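Local structure of uncharacterized protein (Bacteroides ovatus, 3P02) at residues A[23-31]-A[148-156]; A[209-217]-A[229-239]. The protein is of unknown function but combines an N-terminal DUF4973 region of the E-set clan with a BT_3044-like C-terminal region. All coordinates share one frame; numbering follows the deposited sequence. Where two conformers were deposited one is given.

Contact 1. Residues A[23-31]-A[148-156]; sequences GVTDVHVRY and VLRPILFNE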
# COMPACT_ATOMS: atom_id res chain seq x y z
N GLY A 23 2.42 -12.82 5.43
CA GLY A 23 3.79 -12.99 5.94
C GLY A 23 4.68 -11.77 5.85
O GLY A 23 5.91 -11.89 5.96
N VAL A 24 4.08 -10.58 5.66
CA VAL A 24 4.87 -9.36 5.54
C VAL A 24 4.46 -8.37 6.64
O VAL A 24 3.34 -8.42 7.15
CB VAL A 24 4.80 -8.71 4.11
CG1 VAL A 24 5.15 -9.72 3.03
CG2 VAL A 24 3.44 -8.09 3.83
N THR A 25 5.37 -7.43 6.93
CA THR A 25 5.13 -6.32 7.84
C THR A 25 4.93 -5.08 6.98
O THR A 25 5.81 -4.74 6.19
CB THR A 25 6.29 -6.13 8.83
OG1 THR A 25 6.31 -7.25 9.71
CG2 THR A 25 6.15 -4.84 9.64
N ASP A 26 3.78 -4.42 7.14
CA ASP A 26 3.51 -3.22 6.36
C ASP A 26 4.21 -2.02 6.95
O ASP A 26 4.25 -1.85 8.17
CB ASP A 26 1.99 -2.93 6.31
CG ASP A 26 1.18 -3.97 5.57
OD1 ASP A 26 1.78 -4.75 4.77
OD2 ASP A 26 -0.06 -3.97 5.73
N VAL A 27 4.79 -1.20 6.07
CA VAL A 27 5.50 0.02 6.45
C VAL A 27 4.75 1.17 5.82
O VAL A 27 4.72 1.29 4.60
CB VAL A 27 7.00 -0.04 6.00
CG1 VAL A 27 7.70 1.29 6.30
CG2 VAL A 27 7.73 -1.19 6.71
N HIS A 28 4.12 2.01 6.64
CA HIS A 28 3.27 3.08 6.12
C HIS A 28 4.08 4.31 5.78
O HIS A 28 4.71 4.91 6.65
CB HIS A 28 2.20 3.41 7.16
CG HIS A 28 1.37 2.23 7.55
ND1 HIS A 28 0.96 2.04 8.85
CD2 HIS A 28 0.90 1.21 6.79
CE1 HIS A 28 0.25 0.93 8.84
NE2 HIS A 28 0.20 0.39 7.62
N VAL A 29 4.08 4.69 4.49
CA VAL A 29 4.92 5.79 4.01
C VAL A 29 4.07 6.89 3.38
O VAL A 29 3.47 6.68 2.32
CB VAL A 29 6.02 5.30 3.02
CG1 VAL A 29 6.93 6.48 2.61
CG2 VAL A 29 6.87 4.15 3.63
N ARG A 30 4.10 8.10 3.97
CA ARG A 30 3.37 9.23 3.38
C ARG A 30 4.06 9.77 2.14
O ARG A 30 5.25 10.07 2.19
CB ARG A 30 3.16 10.38 4.37
CG ARG A 30 2.31 11.48 3.71
CD ARG A 30 2.02 12.63 4.63
NE ARG A 30 0.92 12.35 5.55
CZ ARG A 30 -0.37 12.53 5.29
NH1 ARG A 30 -0.77 12.83 4.06
NH2 ARG A 30 -1.27 12.32 6.24
N TYR A 31 3.29 9.94 1.06
CA TYR A 31 3.72 10.63 -0.13
C TYR A 31 3.33 12.11 0.05
O TYR A 31 2.14 12.47 -0.12
CB TYR A 31 3.11 10.05 -1.43
CG TYR A 31 4.01 10.18 -2.65
CD1 TYR A 31 4.47 11.42 -3.07
CD2 TYR A 31 4.37 9.06 -3.39
CE1 TYR A 31 5.32 11.54 -4.18
CE2 TYR A 31 5.22 9.17 -4.49
CZ TYR A 31 5.66 10.41 -4.90
OH TYR A 31 6.50 10.48 -5.99
N VAL A 148 10.10 -9.47 6.24
CA VAL A 148 9.76 -9.03 4.89
C VAL A 148 8.93 -7.77 5.04
O VAL A 148 7.84 -7.83 5.61
CB VAL A 148 9.03 -10.10 4.06
CG1 VAL A 148 8.74 -9.54 2.66
CG2 VAL A 148 9.86 -11.37 3.97
N LEU A 149 9.43 -6.64 4.52
CA LEU A 149 8.75 -5.36 4.69
C LEU A 149 8.07 -4.94 3.41
O LEU A 149 8.71 -4.95 2.35
CB LEU A 149 9.73 -4.27 5.12
CG LEU A 149 10.63 -4.60 6.32
CD1 LEU A 149 11.57 -3.43 6.58
CD2 LEU A 149 9.76 -4.87 7.59
N ARG A 150 6.78 -4.57 3.51
CA ARG A 150 5.98 -4.12 2.37
C ARG A 150 5.67 -2.63 2.51
O ARG A 150 4.88 -2.29 3.40
CB ARG A 150 4.66 -4.91 2.31
CG ARG A 150 4.18 -5.10 0.89
CD ARG A 150 2.69 -4.95 0.74
NE ARG A 150 2.38 -4.13 -0.43
CZ ARG A 150 1.18 -4.04 -0.98
NH1 ARG A 150 0.16 -4.74 -0.48
NH2 ARG A 150 0.98 -3.26 -2.02
N PRO A 151 6.24 -1.72 1.67
CA PRO A 151 5.85 -0.30 1.82
C PRO A 151 4.41 -0.07 1.33
O PRO A 151 4.01 -0.58 0.26
CB PRO A 151 6.85 0.46 0.95
CG PRO A 151 7.37 -0.55 -0.05
CD PRO A 151 7.22 -1.92 0.57
N ILE A 152 3.64 0.68 2.12
CA ILE A 152 2.26 1.07 1.81
C ILE A 152 2.25 2.58 1.68
O ILE A 152 2.38 3.25 2.69
CB ILE A 152 1.26 0.58 2.92
CG1 ILE A 152 1.35 -0.94 3.14
CG2 ILE A 152 -0.19 1.03 2.64
CD1 ILE A 152 1.05 -1.81 1.85
N LEU A 153 2.14 3.10 0.46
CA LEU A 153 2.11 4.55 0.28
C LEU A 153 0.73 5.09 0.68
O LEU A 153 -0.28 4.42 0.47
CB LEU A 153 2.35 4.88 -1.20
CG LEU A 153 3.79 4.76 -1.69
CD1 LEU A 153 3.80 4.70 -3.21
CD2 LEU A 153 4.64 5.90 -1.15
N PHE A 154 0.70 6.33 1.20
CA PHE A 154 -0.58 6.96 1.46
C PHE A 154 -0.45 8.45 1.26
O PHE A 154 0.65 8.99 1.35
CB PHE A 154 -1.16 6.63 2.86
CG PHE A 154 -0.44 7.25 4.04
CD1 PHE A 154 0.75 6.71 4.51
CD2 PHE A 154 -1.00 8.31 4.73
CE1 PHE A 154 1.36 7.20 5.66
CE2 PHE A 154 -0.39 8.82 5.88
CZ PHE A 154 0.79 8.27 6.34
N ASN A 155 -1.57 9.10 0.93
CA ASN A 155 -1.57 10.55 0.88
C ASN A 155 -2.93 10.97 1.48
O ASN A 155 -3.65 10.12 2.00
CB ASN A 155 -1.29 11.08 -0.54
CG ASN A 155 -2.32 10.67 -1.56
OD1 ASN A 155 -3.46 10.41 -1.25
ND2 ASN A 155 -1.93 10.65 -2.82
N GLU A 156 -3.28 12.26 1.44
CA GLU A 156 -4.55 12.72 2.01
C GLU A 156 -5.77 12.07 1.35
O GLU A 156 -6.82 11.97 1.98
CB GLU A 156 -4.66 14.25 1.84
CG GLU A 156 -5.96 14.84 2.37
CD GLU A 156 -6.11 16.34 2.27
OE1 GLU A 156 -5.17 17.02 1.80
OE2 GLU A 156 -7.20 16.83 2.63
O HOH W 1 7.93 -11.07 7.64
O HOH W 2 8.22 -9.21 8.83
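Thr-25 to Arg-30 pair one to one with Leu-149 to Phe-154 as parallel strands, whose axes approach to 4.5 Å with N-to-C directions 31° apart. Seven backbone hydrogen bonds run from Thr-25 N to Val-148 O at one end to Tyr-31 N and Phe-154 O at the other, alternating in the zigzag of parallel pairing. Before the first of them, one water bridges Gly-23 O and Val-148 N.

The ring of Phe-154 folds across the neighbouring strand, with CG between the backbone N and the carbonyl carbon (chi1 70°), and brings CE1 to 3.3 Å from Arg-30 N. Arg-30 CB makes a CH-pi contact over this ring, 4.0 Å from its centroid, and the chain then bends at chi3 so that NH2 lies 3.6 Å from Phe-154 CE2. The guanidinium is inclined 59° to the ring, and its NH2 forms a salt bridge with Asp-307. His-28 turns the edge of its imidazole to Ile-152 CB, 3.9 Å from CD2, while ND1 bonds to Glu-308 O.

Val-27, Val-29, Leu-149 and Leu-153 occupy the other face, where Leu-153 CD2 reaches Tyr-31 CD2 at 3.9 Å. This parallel ladder belongs to a mixed sheet, in which strand 146-154 also pairs antiparallel with strand 122-130, and it joins the DUF4973 range to the start of the BT_3044-like range.

Contact 2. Residues A[209-217]-A[229-239]; sequences NYKVFLQFT and KMKIWAENEKL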
# COMPACT_ATOMS: atom_id res chain seq x y z
N ASN A 209 -3.96 -2.16 -17.38
CA ASN A 209 -4.73 -1.71 -18.55
C ASN A 209 -5.95 -0.86 -18.20
O ASN A 209 -6.51 -0.21 -19.09
CB ASN A 209 -5.25 -2.94 -19.31
CG ASN A 209 -4.13 -3.81 -19.79
OD1 ASN A 209 -3.08 -3.32 -20.19
ND2 ASN A 209 -4.41 -5.10 -19.88
N TYR A 210 -6.41 -0.96 -16.92
CA TYR A 210 -7.67 -0.34 -16.49
C TYR A 210 -7.45 0.82 -15.52
O TYR A 210 -8.39 1.26 -14.88
CB TYR A 210 -8.59 -1.44 -15.88
CG TYR A 210 -9.01 -2.38 -16.99
CD1 TYR A 210 -10.02 -2.04 -17.87
CD2 TYR A 210 -8.29 -3.56 -17.24
CE1 TYR A 210 -10.31 -2.82 -18.99
CE2 TYR A 210 -8.57 -4.35 -18.35
CZ TYR A 210 -9.59 -3.98 -19.21
OH TYR A 210 -9.87 -4.75 -20.32
N LYS A 211 -6.23 1.30 -15.41
CA LYS A 211 -5.93 2.43 -14.53
C LYS A 211 -6.63 3.73 -14.95
O LYS A 211 -6.55 4.17 -16.11
CB LYS A 211 -4.42 2.68 -14.50
CG LYS A 211 -3.66 1.62 -13.69
CD LYS A 211 -2.14 1.73 -13.86
CE LYS A 211 -1.59 3.00 -13.26
NZ LYS A 211 -0.13 3.18 -13.55
N VAL A 212 -7.32 4.34 -13.98
CA VAL A 212 -7.98 5.64 -14.17
C VAL A 212 -7.40 6.57 -13.13
O VAL A 212 -7.45 6.26 -11.93
CB VAL A 212 -9.52 5.54 -14.08
CG1 VAL A 212 -10.13 6.94 -14.18
CG2 VAL A 212 -10.07 4.62 -15.17
N PHE A 213 -6.82 7.67 -13.58
CA PHE A 213 -6.15 8.62 -12.70
C PHE A 213 -7.10 9.72 -12.27
O PHE A 213 -7.95 10.16 -13.05
CB PHE A 213 -4.96 9.25 -13.42
CG PHE A 213 -3.84 8.30 -13.78
CD1 PHE A 213 -3.88 7.55 -14.95
CD2 PHE A 213 -2.76 8.13 -12.92
CE1 PHE A 213 -2.87 6.61 -15.26
CE2 PHE A 213 -1.74 7.21 -13.23
CZ PHE A 213 -1.80 6.47 -14.40
N LEU A 214 -6.93 10.15 -11.01
CA LEU A 214 -7.66 11.27 -10.40
C LEU A 214 -6.70 12.23 -9.82
O LEU A 214 -5.78 11.80 -9.09
CB LEU A 214 -8.62 10.79 -9.28
CG LEU A 214 -9.82 9.94 -9.75
CD1 LEU A 214 -10.46 9.21 -8.55
CD2 LEU A 214 -10.85 10.81 -10.51
N GLN A 215 -6.89 13.51 -10.10
CA GLN A 215 -6.05 14.55 -9.51
C GLN A 215 -6.92 15.46 -8.67
O GLN A 215 -7.93 15.96 -9.16
CB GLN A 215 -5.31 15.35 -10.60
CG GLN A 215 -4.42 16.46 -10.05
CD GLN A 215 -3.72 17.19 -11.16
OE1 GLN A 215 -3.59 16.70 -12.28
NE2 GLN A 215 -3.22 18.39 -10.88
N PHE A 216 -6.53 15.65 -7.41
CA PHE A 216 -7.24 16.52 -6.47
C PHE A 216 -6.59 17.89 -6.53
O PHE A 216 -5.49 18.07 -6.00
CB PHE A 216 -7.15 15.92 -5.05
CG PHE A 216 -7.89 14.62 -4.91
CD1 PHE A 216 -7.31 13.41 -5.31
CD2 PHE A 216 -9.19 14.60 -4.41
CE1 PHE A 216 -8.00 12.21 -5.20
CE2 PHE A 216 -9.87 13.38 -4.27
CZ PHE A 216 -9.28 12.19 -4.68
N THR A 217 -7.22 18.85 -7.19
CA THR A 217 -6.62 20.18 -7.29
C THR A 217 -6.93 21.02 -6.06
O THR A 217 -7.87 20.73 -5.32
CB THR A 217 -7.14 20.94 -8.55
OG1 THR A 217 -8.42 21.54 -8.25
CG2 THR A 217 -7.21 20.05 -9.83
N LYS A 229 -12.16 21.35 -7.75
CA LYS A 229 -12.01 20.74 -9.08
C LYS A 229 -11.06 19.53 -9.03
O LYS A 229 -10.15 19.45 -8.19
CB LYS A 229 -11.40 21.77 -10.07
CG LYS A 229 -12.30 22.94 -10.39
CD LYS A 229 -11.56 23.94 -11.32
CE LYS A 229 -12.24 25.27 -11.27
NZ LYS A 229 -11.59 26.22 -12.20
N MSE A 230 -11.26 18.63 -9.98
CA MSE A 230 -10.42 17.46 -10.21
C MSE A 230 -10.13 17.32 -11.67
O MSE A 230 -10.80 17.92 -12.53
CB MSE A 230 -11.14 16.20 -9.72
CG MSE A 230 -11.45 16.25 -8.23
SE MSE A 230 -12.13 14.58 -7.62
CE MSE A 230 -10.44 13.60 -7.82
N LYS A 231 -9.12 16.50 -11.96
CA LYS A 231 -8.83 16.02 -13.31
C LYS A 231 -9.04 14.51 -13.28
O LYS A 231 -8.76 13.88 -12.26
CB LYS A 231 -7.42 16.37 -13.78
CG LYS A 231 -7.24 17.89 -13.97
CD LYS A 231 -5.81 18.27 -14.31
CE LYS A 231 -5.64 19.77 -14.40
NZ LYS A 231 -4.23 20.14 -14.69
N ILE A 232 -9.50 13.94 -14.38
CA ILE A 232 -9.66 12.50 -14.53
C ILE A 232 -9.13 12.11 -15.92
O ILE A 232 -9.42 12.80 -16.91
CB ILE A 232 -11.14 12.02 -14.31
CG1 ILE A 232 -11.18 10.47 -14.19
CG2 ILE A 232 -12.11 12.56 -15.42
CD1 ILE A 232 -12.61 9.89 -13.79
N TRP A 233 -8.34 11.03 -16.00
CA TRP A 233 -7.84 10.62 -17.30
C TRP A 233 -7.34 9.18 -17.28
O TRP A 233 -7.19 8.58 -16.21
CB TRP A 233 -6.70 11.58 -17.77
CG TRP A 233 -5.40 11.44 -17.01
CD1 TRP A 233 -4.29 10.76 -17.41
CD2 TRP A 233 -5.07 12.05 -15.75
NE1 TRP A 233 -3.29 10.88 -16.47
CE2 TRP A 233 -3.73 11.68 -15.44
CE3 TRP A 233 -5.74 12.93 -14.88
CZ2 TRP A 233 -3.06 12.16 -14.31
CZ3 TRP A 233 -5.10 13.34 -13.71
CH2 TRP A 233 -3.78 12.95 -13.43
N ALA A 234 -7.05 8.63 -18.46
CA ALA A 234 -6.44 7.32 -18.59
C ALA A 234 -5.19 7.46 -19.42
O ALA A 234 -5.08 8.41 -20.19
CB ALA A 234 -7.40 6.33 -19.25
N GLU A 235 -4.24 6.55 -19.22
CA GLU A 235 -3.04 6.52 -20.07
C GLU A 235 -3.17 5.47 -21.18
O GLU A 235 -2.54 5.62 -22.23
CB GLU A 235 -1.77 6.20 -19.27
CG GLU A 235 -1.28 7.37 -18.45
CD GLU A 235 -0.06 7.07 -17.61
OE1 GLU A 235 0.36 5.90 -17.52
OE2 GLU A 235 0.46 8.03 -17.01
N ASN A 236 -3.94 4.40 -20.93
CA ASN A 236 -4.10 3.29 -21.88
C ASN A 236 -5.08 3.66 -22.99
O ASN A 236 -6.29 3.71 -22.76
CB ASN A 236 -4.58 2.03 -21.15
CG ASN A 236 -4.69 0.83 -22.06
OD1 ASN A 236 -4.18 0.84 -23.21
ND2 ASN A 236 -5.32 -0.24 -21.59
N GLU A 237 -4.56 3.90 -24.22
CA GLU A 237 -5.40 4.26 -25.37
C GLU A 237 -6.41 3.16 -25.73
O GLU A 237 -7.48 3.48 -26.26
CB GLU A 237 -4.54 4.60 -26.60
CG GLU A 237 -3.69 5.86 -26.44
CD GLU A 237 -4.41 7.18 -26.24
OE1 GLU A 237 -5.46 7.40 -26.90
OE2 GLU A 237 -3.92 8.00 -25.45
N LYS A 238 -6.10 1.88 -25.42
CA LYS A 238 -7.01 0.74 -25.70
C LYS A 238 -8.27 0.78 -24.83
O LYS A 238 -9.27 0.20 -25.23
CB LYS A 238 -6.32 -0.60 -25.55
CG LYS A 238 -5.14 -0.77 -26.50
CD LYS A 238 -4.69 -2.22 -26.51
CE LYS A 238 -3.39 -2.39 -27.28
NZ LYS A 238 -3.17 -3.81 -27.62
N LEU A 239 -8.25 1.50 -23.69
CA LEU A 239 -9.45 1.63 -22.84
C LEU A 239 -10.57 2.41 -23.51
O LEU A 239 -11.72 2.35 -23.06
CB LEU A 239 -9.08 2.40 -21.57
CG LEU A 239 -8.85 1.72 -20.29
CD1 LEU A 239 -8.89 2.75 -19.14
CD2 LEU A 239 -9.89 0.64 -20.01
O HOH W 3 -4.76 3.99 -18.17
O HOH W 4 -0.65 3.67 -16.37
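Phe-213 lays its CB, rather than its ring, over the centre of the Trp-233 six-membered ring, 3.5 Å from the centroid and close to the normal. The Phe-213 ring lies almost parallel (11°) to the five-membered ring of Trp-233 but is displaced, so little of one covers the other. A chi1 of 71° tucks Trp-233 CG over its own backbone and swings the indole across to the other strand; Gln-215 CB meets its edge.

Phe-213, Gln-215, Lys-231 and Trp-233 share one face of the antiparallel pair, with Phe-213/Trp-233 and Gln-215/Lys-231 hydrogen-bonded. Glu-235 joins them from beyond the strand, its CG touching Phe-213 CE1 at 3.6 Å. On the other face, selenomethionine Met-230 bends at chi3 and places CE 3.5 Å from the Phe-216 centroid, nearly on the ring normal, while SE stands obliquely in a Met-aromatic contact. Leu-214 CD2 packs against Ile-232 CG1 at 3.7 Å, and Phe-157 stacks on Phe-216.

Side-chain bonds secure both ends. Thr-217 N and OG1 both donate to Lys-229 O, the hydroxyl at 2.7 Å from above the carbonyl plane. At the opposite end Asn-236 ND2 donates to Asn-209 O at 2.8 Å, almost straight (176°) and on a lone pair, while Asn-236 OD1 accepts from Lys-238 N in an Asx turn. Between these, one water joins Lys-211 O to Asn-236 N.

The hairpin thus sets an apolar face, Val-212, Leu-214, Phe-216, Met-230 and Ile-232, against one mixing aromatic and polar groups. Lys-211 NZ and Glu-235 OE1, 4.8 Å apart, meet through a water and not in a direct salt bridge, so any attraction is probably modest.

Overall arrangement
Contact 1 lies near the middle of the molecule, about 5 Å between its centre and that of the chain, whereas contact 2 is about 19 Å out; both are only partly buried. They share no strand: 23-31 with 148-156 belongs to the mixed sheet and joins segments 117 residues apart, while 209-217 with 229-239 is a local hairpin of the ten-strand antiparallel sheet. Their centres are about 23 Å apart and their nearest atoms about 6 Å. Both rest on backbone ladders with bridging waters, but only contact 2 adds direct side-chain hydrogen bonds between its segments; in contact 1 Arg-30 and His-28 turn their polar ends to residues near the C-terminus.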